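Local coordinates for protein MHP1 (Microbacterium liquefaciens, PDB 2JLN) that imports 5-aryl-substituted hydantoins across the membrane as a sodium-dependent symporter of the nucleobase-cation-symport-1 family, at residues 8-13 / 395-399; 89-95 / 324-329; 185-190 / 286-291; 197-201 / 273-277. All coordinates share one frame; numbering follows the deposited sequence.

Interaction 1 (8-13 / 395-399)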
# COMPACT_ATOMS: atom_id res chain seq x y z
N GLU A 8 -8.64 34.98 13.74
CA GLU A 8 -7.92 34.65 12.51
C GLU A 8 -8.15 33.20 11.99
O GLU A 8 -9.08 32.91 11.23
CB GLU A 8 -6.41 34.94 12.69
CG GLU A 8 -5.57 34.91 11.41
CD GLU A 8 -6.05 35.91 10.34
OE1 GLU A 8 -5.22 36.32 9.49
OE2 GLU A 8 -7.25 36.28 10.34
N ALA A 9 -7.29 32.27 12.41
CA ALA A 9 -7.27 30.95 11.81
C ALA A 9 -7.78 29.83 12.71
O ALA A 9 -7.31 29.66 13.85
CB ALA A 9 -5.85 30.64 11.31
N ARG A 10 -8.72 29.06 12.18
CA ARG A 10 -9.23 27.84 12.80
C ARG A 10 -8.12 26.79 13.01
O ARG A 10 -7.24 26.64 12.14
CB ARG A 10 -10.31 27.27 11.90
CG ARG A 10 -11.34 26.41 12.60
CD ARG A 10 -12.67 26.39 11.84
NE ARG A 10 -12.68 25.56 10.63
CZ ARG A 10 -12.81 24.23 10.63
NH1 ARG A 10 -12.92 23.56 11.78
NH2 ARG A 10 -12.81 23.57 9.46
N SER A 11 -8.14 26.06 14.13
CA SER A 11 -7.15 24.99 14.35
C SER A 11 -7.65 23.64 13.85
O SER A 11 -8.81 23.28 14.10
CB SER A 11 -6.76 24.87 15.82
OG SER A 11 -5.77 23.86 16.01
N LEU A 12 -6.78 22.89 13.16
CA LEU A 12 -7.14 21.58 12.58
C LEU A 12 -6.53 20.39 13.33
O LEU A 12 -6.69 19.24 12.90
CB LEU A 12 -6.76 21.51 11.09
CG LEU A 12 -7.41 22.45 10.06
CD1 LEU A 12 -6.83 22.20 8.69
CD2 LEU A 12 -8.93 22.33 10.01
N LEU A 13 -5.83 20.68 14.43
CA LEU A 13 -5.15 19.64 15.22
C LEU A 13 -6.11 18.99 16.20
O LEU A 13 -6.96 19.67 16.77
CB LEU A 13 -3.95 20.23 15.98
CG LEU A 13 -3.21 19.37 17.00
CD1 LEU A 13 -3.24 17.95 16.64
CD2 LEU A 13 -1.78 19.80 17.06
N TYR A 395 -1.37 22.63 10.29
CA TYR A 395 -2.48 22.33 11.14
C TYR A 395 -3.37 23.55 11.36
O TYR A 395 -4.15 23.61 12.34
CB TYR A 395 -1.99 21.76 12.46
CG TYR A 395 -1.48 20.37 12.32
CD1 TYR A 395 -0.13 20.13 12.16
CD2 TYR A 395 -2.36 19.30 12.34
CE1 TYR A 395 0.34 18.84 12.02
CE2 TYR A 395 -1.90 18.00 12.19
CZ TYR A 395 -0.55 17.78 12.03
OH TYR A 395 -0.10 16.50 11.89
N ARG A 396 -3.28 24.50 10.42
CA ARG A 396 -3.97 25.77 10.57
C ARG A 396 -4.59 26.16 9.26
O ARG A 396 -3.92 26.16 8.25
CB ARG A 396 -2.97 26.84 11.01
CG ARG A 396 -3.46 27.78 12.11
CD ARG A 396 -2.30 28.39 12.87
NE ARG A 396 -1.36 27.37 13.35
CZ ARG A 396 -1.54 26.61 14.44
NH1 ARG A 396 -2.63 26.75 15.18
NH2 ARG A 396 -0.62 25.71 14.78
N THR A 397 -5.85 26.51 9.28
CA THR A 397 -6.60 27.05 8.14
C THR A 397 -6.00 28.24 7.32
O THR A 397 -6.13 28.30 6.09
CB THR A 397 -7.97 27.44 8.68
OG1 THR A 397 -8.86 26.33 8.53
CG2 THR A 397 -8.52 28.70 8.00
N LYS A 398 -5.38 29.20 8.00
CA LYS A 398 -4.75 30.34 7.30
C LYS A 398 -3.27 30.45 7.61
O LYS A 398 -2.90 30.85 8.70
CB LYS A 398 -5.45 31.63 7.68
CG LYS A 398 -6.94 31.58 7.39
CD LYS A 398 -7.55 32.96 7.24
CE LYS A 398 -8.85 32.90 6.44
NZ LYS A 398 -9.59 34.19 6.56
N GLY A 399 -2.41 30.09 6.66
CA GLY A 399 -0.98 30.09 6.89
C GLY A 399 -0.28 30.01 5.56
O GLY A 399 -0.89 30.32 4.53
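R10 and L12 grip the loop residues T397 and Y395 through their backbones, while A9 packs on R396 and K398 at one end of the contact and L13 on Y395 at the other. The amide of T397 bonds to the carbonyl of R10 (T397 N to R10 O 3.2 Å), and L12 N reaches Y395 O at 2.8 Å. These two bonds frame S11 and R396, a non-hydrogen-bonded antiparallel pair.

On the A9 flank, the methyl CB lies 3.8 Å from CB of K398 and equally close to CG of R396, so it sits between the roots of two long side chains. Further out, the charged ends of E8 and K398 attract at most loosely, with E8 OE2 4.9 Å from K398 NZ. R10 sets its CG anti to the backbone N (chi1 -155°) and bends at chi3; CD2 of L12, its neighbour in the same segment, lies against one face of the guanidinium, offset toward the rim. Across the contact, R10 CB lies alongside T397 OG1 at 3.8 Å. At the other end, Y395 CD2 packs on L13 CB at 4.1 Å, L12 O lies at the edge of the ring, and the phenol OH bonds to N17 O.

The arrangement is an isolated antiparallel beta bridge in an otherwise helical transporter, tying the N-terminal tail to the loop between helices 391-394 and 409-423.

Interaction 2 (89-95 / 324-329)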
# COMPACT_ATOMS: atom_id res chain seq x y z
N ASN A 89 0.92 12.32 8.92
CA ASN A 89 -0.06 11.71 7.96
C ASN A 89 0.27 11.83 6.52
O ASN A 89 0.97 12.77 6.13
CB ASN A 89 -1.35 12.53 7.98
CG ASN A 89 -2.45 11.87 8.68
OD1 ASN A 89 -2.34 10.72 9.05
ND2 ASN A 89 -3.54 12.60 8.88
N PHE A 90 -0.36 10.98 5.71
CA PHE A 90 -0.50 11.22 4.27
C PHE A 90 -1.44 12.42 3.98
O PHE A 90 -1.06 13.40 3.33
CB PHE A 90 -1.02 9.97 3.57
CG PHE A 90 -1.38 10.18 2.12
CD1 PHE A 90 -2.71 10.29 1.73
CD2 PHE A 90 -0.39 10.29 1.16
CE1 PHE A 90 -3.05 10.49 0.42
CE2 PHE A 90 -0.73 10.49 -0.16
CZ PHE A 90 -2.06 10.59 -0.52
N THR A 91 -2.66 12.34 4.50
CA THR A 91 -3.66 13.36 4.22
C THR A 91 -3.19 14.76 4.61
O THR A 91 -3.40 15.72 3.87
CB THR A 91 -4.97 13.06 4.94
OG1 THR A 91 -5.40 11.73 4.60
CG2 THR A 91 -6.04 14.03 4.51
N VAL A 92 -2.55 14.86 5.78
CA VAL A 92 -1.95 16.12 6.24
C VAL A 92 -0.77 16.64 5.38
O VAL A 92 -0.70 17.83 5.07
CB VAL A 92 -1.48 16.02 7.71
CG1 VAL A 92 -0.41 17.07 8.00
CG2 VAL A 92 -2.65 16.17 8.63
N ALA A 93 0.14 15.73 5.01
CA ALA A 93 1.31 16.08 4.20
C ALA A 93 0.97 16.61 2.79
O ALA A 93 1.76 17.37 2.21
CB ALA A 93 2.28 14.92 4.11
N ALA A 94 -0.18 16.22 2.24
CA ALA A 94 -0.58 16.68 0.91
C ALA A 94 -0.92 18.17 0.90
O ALA A 94 -0.88 18.83 -0.15
CB ALA A 94 -1.71 15.86 0.37
N ARG A 95 -1.23 18.71 2.07
CA ARG A 95 -1.59 20.10 2.21
C ARG A 95 -0.50 20.99 1.68
O ARG A 95 -0.74 22.11 1.28
CB ARG A 95 -1.85 20.42 3.67
CG ARG A 95 -3.16 19.86 4.14
CD ARG A 95 -3.34 19.99 5.62
NE ARG A 95 -4.49 19.21 6.05
CZ ARG A 95 -4.87 19.08 7.31
NH1 ARG A 95 -4.18 19.68 8.27
NH2 ARG A 95 -5.94 18.36 7.62
N TYR A 324 -7.42 7.86 8.77
CA TYR A 324 -6.74 9.13 9.01
C TYR A 324 -7.22 10.30 8.15
O TYR A 324 -7.05 11.47 8.55
CB TYR A 324 -5.24 9.01 8.83
CG TYR A 324 -4.52 8.30 9.93
CD1 TYR A 324 -3.86 7.12 9.68
CD2 TYR A 324 -4.48 8.82 11.21
CE1 TYR A 324 -3.18 6.45 10.67
CE2 TYR A 324 -3.79 8.16 12.22
CZ TYR A 324 -3.15 6.97 11.93
OH TYR A 324 -2.45 6.26 12.87
N THR A 325 -7.79 10.01 6.96
CA THR A 325 -8.35 11.07 6.11
C THR A 325 -9.60 11.68 6.74
O THR A 325 -9.80 12.89 6.69
CB THR A 325 -8.67 10.58 4.66
OG1 THR A 325 -7.46 10.19 4.00
CG2 THR A 325 -9.32 11.69 3.84
N LEU A 326 -10.44 10.84 7.33
CA LEU A 326 -11.63 11.32 8.04
C LEU A 326 -11.31 12.10 9.31
O LEU A 326 -11.73 13.26 9.48
CB LEU A 326 -12.60 10.16 8.37
CG LEU A 326 -13.36 9.55 7.16
CD1 LEU A 326 -14.33 8.44 7.61
CD2 LEU A 326 -14.08 10.62 6.35
N CYS A 327 -10.56 11.49 10.22
CA CYS A 327 -10.35 12.12 11.52
C CYS A 327 -9.47 13.36 11.37
O CYS A 327 -9.21 14.10 12.32
CB CYS A 327 -9.77 11.13 12.53
SG CYS A 327 -8.01 10.79 12.32
N SER A 328 -9.04 13.61 10.14
CA SER A 328 -8.03 14.60 9.91
C SER A 328 -8.52 15.73 9.01
O SER A 328 -7.91 16.80 8.97
CB SER A 328 -6.80 13.90 9.35
OG SER A 328 -6.05 14.78 8.58
N THR A 329 -9.62 15.50 8.29
CA THR A 329 -10.32 16.54 7.51
C THR A 329 -11.50 17.14 8.31
O THR A 329 -11.78 18.34 8.21
CB THR A 329 -10.93 15.97 6.19
OG1 THR A 329 -9.89 15.58 5.28
CG2 THR A 329 -11.83 17.02 5.54
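T91 meets T325 hydroxyl to hydroxyl, and its side chain can be followed outward. CB stands 3.9 Å from T325 OG1. Beyond it the chain forks: with chi1 at -54°, OG1 lies beside the backbone N and reaches T325 OG1 in a hydrogen bond of 2.6 Å. The other branch, CG2, rests on T325 CA and CG2 and then faces S328 OG at 4.1 Å. T325 OG1 also bonds to S321 O one turn back, so this hydroxyl has two partners.

Beside T91, N89 directs OD1 at Y324 CB, 3.4 Å away, its amide plane standing 75° from the ring. One turn on, the extended R95 brings NH2 to S328 O at 2.9 Å, in the guanidinium plane but strongly bent and weak; its stronger partner is L394 O, through NH1.

Helix 314-329 also carries the substrate-binding N318, whose side chain is about 12 Å from that of T325. Helix 90-93 sits against the C-terminal end of helix 314-329, with I107 of helix 104-137 touching T91, L373 and M377 of helix 371-384 packed on F90, and D229 of helix 228-231 touching N89 and Y324.

Interaction 3 (185-190 / 286-291); sequences LMLDGA and AITEVV
M186 O accepts the amide of A190 (A190 N to M186 O 2.9 Å), a helical bond of the last turn of helix 160-190, and the V290 methyl CG1 comes against the same oxygen at 3.8 Å. The setting is a helix-helix packing in this transporter, which has the LeuT-type fold: the end of transmembrane helix 5 lies beside the short helix 283-291, their N-to-C directions 30° apart and their axes 8.8 Å apart at closest approach.

Apart from such backbone atoms the interface is greasy. I287 uses both branches. Its CG1, anti to the carbonyl carbon (chi1 -60°), runs against M186 CG at 3.5 Å, and CD1 continues along the same methylene; CG2 turns the other way and meets L185 CB at 3.9 Å, with the leucine methyl CD1 slightly farther off. Both neighbouring chains cross the isoleucine at about a right angle. An alanine here would remove both branches, and M186 CG and L185 CB would probably be left facing a gap between the helices.

Nearer the helix ends, G189 offers bare backbone to V290, and a side chain at this position would point at the valine; CG1 of V290 lies over the peptide there and extends to A190 CB. V291 places CG2 3.9 Å from L185 O. S274 and L277 of helix 242-278 also touch M186. The thioether bends at chi3 (102°), which carries the terminal methyl to A286, where M186 CE rests 4.1 Å from A286 CB.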
# COMPACT_ATOMS: atom_id res chain seq x y z
N LEU A 185 4.07 -30.50 -1.49
CA LEU A 185 2.90 -31.24 -1.96
C LEU A 185 2.77 -31.24 -3.49
O LEU A 185 2.47 -32.27 -4.06
CB LEU A 185 1.60 -30.69 -1.36
CG LEU A 185 1.29 -31.09 0.08
CD1 LEU A 185 -0.05 -30.54 0.58
CD2 LEU A 185 1.34 -32.60 0.18
N MET A 186 2.99 -30.09 -4.13
CA MET A 186 2.93 -30.00 -5.60
C MET A 186 4.04 -30.76 -6.34
O MET A 186 3.76 -31.73 -7.03
CB MET A 186 2.97 -28.54 -6.06
CG MET A 186 1.65 -27.82 -6.04
SD MET A 186 1.83 -26.21 -6.83
CE MET A 186 1.10 -26.57 -8.42
N LEU A 187 5.28 -30.28 -6.23
CA LEU A 187 6.40 -30.90 -6.92
C LEU A 187 6.38 -32.41 -6.81
O LEU A 187 6.44 -33.12 -7.82
CB LEU A 187 7.74 -30.38 -6.39
CG LEU A 187 8.08 -28.94 -6.78
CD1 LEU A 187 9.59 -28.76 -6.97
CD2 LEU A 187 7.32 -28.51 -8.04
N ASP A 188 6.28 -32.90 -5.59
CA ASP A 188 6.20 -34.34 -5.37
C ASP A 188 5.06 -34.95 -6.20
O ASP A 188 5.29 -35.77 -7.08
CB ASP A 188 6.03 -34.66 -3.88
CG ASP A 188 6.27 -36.14 -3.55
OD1 ASP A 188 7.39 -36.65 -3.82
OD2 ASP A 188 5.33 -36.79 -3.01
N GLY A 189 3.83 -34.53 -5.93
CA GLY A 189 2.66 -35.13 -6.52
C GLY A 189 2.55 -35.04 -8.03
O GLY A 189 1.76 -35.77 -8.64
N ALA A 190 3.33 -34.15 -8.63
CA ALA A 190 3.36 -34.05 -10.09
C ALA A 190 4.60 -34.75 -10.64
O ALA A 190 4.70 -34.98 -11.85
CB ALA A 190 3.31 -32.58 -10.55
N ALA A 286 -5.15 -26.49 -7.70
CA ALA A 286 -4.03 -27.16 -8.33
C ALA A 286 -3.45 -28.27 -7.46
O ALA A 286 -3.04 -29.30 -7.99
CB ALA A 286 -2.95 -26.15 -8.71
N ILE A 287 -3.41 -28.09 -6.15
CA ILE A 287 -2.84 -29.14 -5.30
C ILE A 287 -3.83 -30.28 -5.14
O ILE A 287 -3.45 -31.45 -5.08
CB ILE A 287 -2.36 -28.62 -3.91
CG1 ILE A 287 -1.27 -27.56 -4.09
CG2 ILE A 287 -1.84 -29.78 -3.03
CD1 ILE A 287 -0.49 -27.25 -2.83
N THR A 288 -5.11 -29.93 -5.11
CA THR A 288 -6.17 -30.93 -5.02
C THR A 288 -6.08 -31.97 -6.14
O THR A 288 -6.05 -33.17 -5.86
CB THR A 288 -7.54 -30.29 -5.08
OG1 THR A 288 -7.78 -29.58 -3.85
CG2 THR A 288 -8.59 -31.36 -5.30
N GLU A 289 -6.06 -31.50 -7.39
CA GLU A 289 -5.86 -32.39 -8.54
C GLU A 289 -4.59 -33.20 -8.40
O GLU A 289 -4.65 -34.41 -8.23
CB GLU A 289 -5.83 -31.64 -9.86
CG GLU A 289 -7.05 -31.90 -10.71
CD GLU A 289 -7.04 -33.26 -11.49
OE1 GLU A 289 -8.04 -33.49 -12.22
OE2 GLU A 289 -6.06 -34.08 -11.39
N VAL A 290 -3.45 -32.54 -8.47
CA VAL A 290 -2.15 -33.21 -8.48
C VAL A 290 -2.00 -34.33 -7.46
O VAL A 290 -1.26 -35.28 -7.68
CB VAL A 290 -1.02 -32.18 -8.30
CG1 VAL A 290 0.24 -32.84 -7.74
CG2 VAL A 290 -0.72 -31.51 -9.62
N VAL A 291 -2.72 -34.21 -6.36
CA VAL A 291 -2.60 -35.13 -5.22
C VAL A 291 -3.79 -36.10 -5.15
O VAL A 291 -3.74 -37.12 -4.48
CB VAL A 291 -2.52 -34.33 -3.90
CG1 VAL A 291 -2.82 -35.22 -2.68
CG2 VAL A 291 -1.16 -33.62 -3.78

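Interaction 4 (197-201 / 273-277); sequences VMSMG and ASMVL
V276 of the helix faces M200 of the loop and receives it across both methyls. Their side chains meet at a slant: V276 CG1 touches M200 CB at 3.6 Å and lies 3.9 Å from M200 SD, while CG2 turns to the backbone, 3.6 Å from M200 O, and on to the CA of G201. The methionine then passes over L277 at about a right angle, laying SD on the leucine methyl CD2 at 3.8 Å.

V197 comes in beside M200 and also slants against V276. With CG1 anti to its backbone N (chi1 -175°), that methyl is placed 4.1 Å from V276 CG1 and near the CB of A273, and CG2 goes to L277 CD2. A type I beta turn from V197 to M200, closed by M200 N to V197 O at 3.2 Å, brings both residues to the same helix face. A serine in place of V276 would probably strip M200 CB and V197 CG1 of their methyl partner, leaving M200 with L277 alone in this helix segment and so more loosely placed.

The turn that follows helix 194-197 packs against the C-terminal part of helix 242-278, in transmembrane helix 7, with L187 of helix 160-190 touching V197. Its side-chain contacts are entirely apolar, so the hold of the loop on the helix probably rests on apolar packing and not on directional bonds.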
# COMPACT_ATOMS: atom_id res chain seq x y z
N VAL A 197 10.25 -27.22 -13.64
CA VAL A 197 9.12 -26.30 -13.61
C VAL A 197 9.60 -24.89 -13.93
O VAL A 197 8.85 -24.09 -14.48
CB VAL A 197 8.42 -26.30 -12.24
CG1 VAL A 197 7.17 -25.42 -12.29
CG2 VAL A 197 8.07 -27.72 -11.82
N MET A 198 10.85 -24.62 -13.58
CA MET A 198 11.44 -23.30 -13.78
C MET A 198 11.46 -22.87 -15.24
O MET A 198 11.69 -21.69 -15.53
CB MET A 198 12.86 -23.26 -13.18
CG MET A 198 13.32 -21.89 -12.65
SD MET A 198 12.40 -21.29 -11.21
CE MET A 198 12.82 -22.51 -9.96
N SER A 199 11.22 -23.78 -16.18
CA SER A 199 11.17 -23.37 -17.60
C SER A 199 9.92 -23.79 -18.41
O SER A 199 9.95 -23.77 -19.65
CB SER A 199 12.45 -23.77 -18.34
OG SER A 199 12.81 -25.10 -18.04
N MET A 200 8.83 -24.10 -17.72
CA MET A 200 7.64 -24.63 -18.37
C MET A 200 6.75 -23.59 -19.09
O MET A 200 5.78 -23.98 -19.78
CB MET A 200 6.78 -25.46 -17.41
CG MET A 200 7.48 -26.61 -16.78
SD MET A 200 6.33 -27.86 -16.16
CE MET A 200 6.30 -29.03 -17.54
N GLY A 201 7.03 -22.30 -18.96
CA GLY A 201 6.07 -21.36 -19.51
C GLY A 201 6.28 -20.84 -20.93
O GLY A 201 6.93 -21.47 -21.77
N ALA A 273 3.49 -21.90 -10.94
CA ALA A 273 3.49 -23.37 -10.98
C ALA A 273 2.09 -23.98 -11.15
O ALA A 273 1.87 -24.83 -12.01
CB ALA A 273 4.18 -23.93 -9.74
N SER A 274 1.13 -23.57 -10.33
CA SER A 274 -0.26 -23.92 -10.57
C SER A 274 -0.70 -23.75 -12.03
O SER A 274 -1.27 -24.67 -12.58
CB SER A 274 -1.18 -23.11 -9.68
OG SER A 274 -1.15 -23.59 -8.36
N MET A 275 -0.51 -22.56 -12.63
CA MET A 275 -0.95 -22.34 -14.02
C MET A 275 -0.38 -23.41 -14.95
O MET A 275 -1.08 -24.02 -15.74
CB MET A 275 -0.49 -20.97 -14.56
CG MET A 275 -1.57 -19.88 -14.75
SD MET A 275 -3.22 -20.34 -15.38
CE MET A 275 -2.73 -21.25 -16.83
N VAL A 276 0.91 -23.65 -14.79
CA VAL A 276 1.71 -24.38 -15.75
C VAL A 276 1.60 -25.90 -15.56
O VAL A 276 1.63 -26.65 -16.51
CB VAL A 276 3.16 -23.83 -15.68
CG1 VAL A 276 4.13 -24.82 -15.05
CG2 VAL A 276 3.61 -23.39 -17.03
N LEU A 277 1.44 -26.36 -14.33
CA LEU A 277 1.24 -27.78 -14.08
C LEU A 277 -0.19 -28.24 -14.38
O LEU A 277 -0.40 -29.34 -14.86
CB LEU A 277 1.59 -28.14 -12.62
CG LEU A 277 3.07 -27.99 -12.18
CD1 LEU A 277 3.30 -28.58 -10.81
CD2 LEU A 277 4.05 -28.61 -13.19

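The four contacts form two pairs on opposite sides of the chain's centre. Interactions 1 and 2 have centres 14 Å apart and touch where L12 CD1 packs on R95 NH1 at 3.7 Å; Y395 also reaches V92, so the tail and loop bridge lies directly on the helix 90-93 region. Interactions 3 and 4, centres 13 Å apart, touch through M186 of interaction 3, whose CE lies 3.6 Å from S274 N of interaction 4, and are joined by consecutive helices 242-278 and 283-291. Between the pairs the centres are 45 to 62 Å apart. Interaction 2 lies on the helix that bears substrate-binding N318, about 12 Å between the side chains of T325 and N318; interactions 1, 3 and 4 lie away from the substrate and sodium sites.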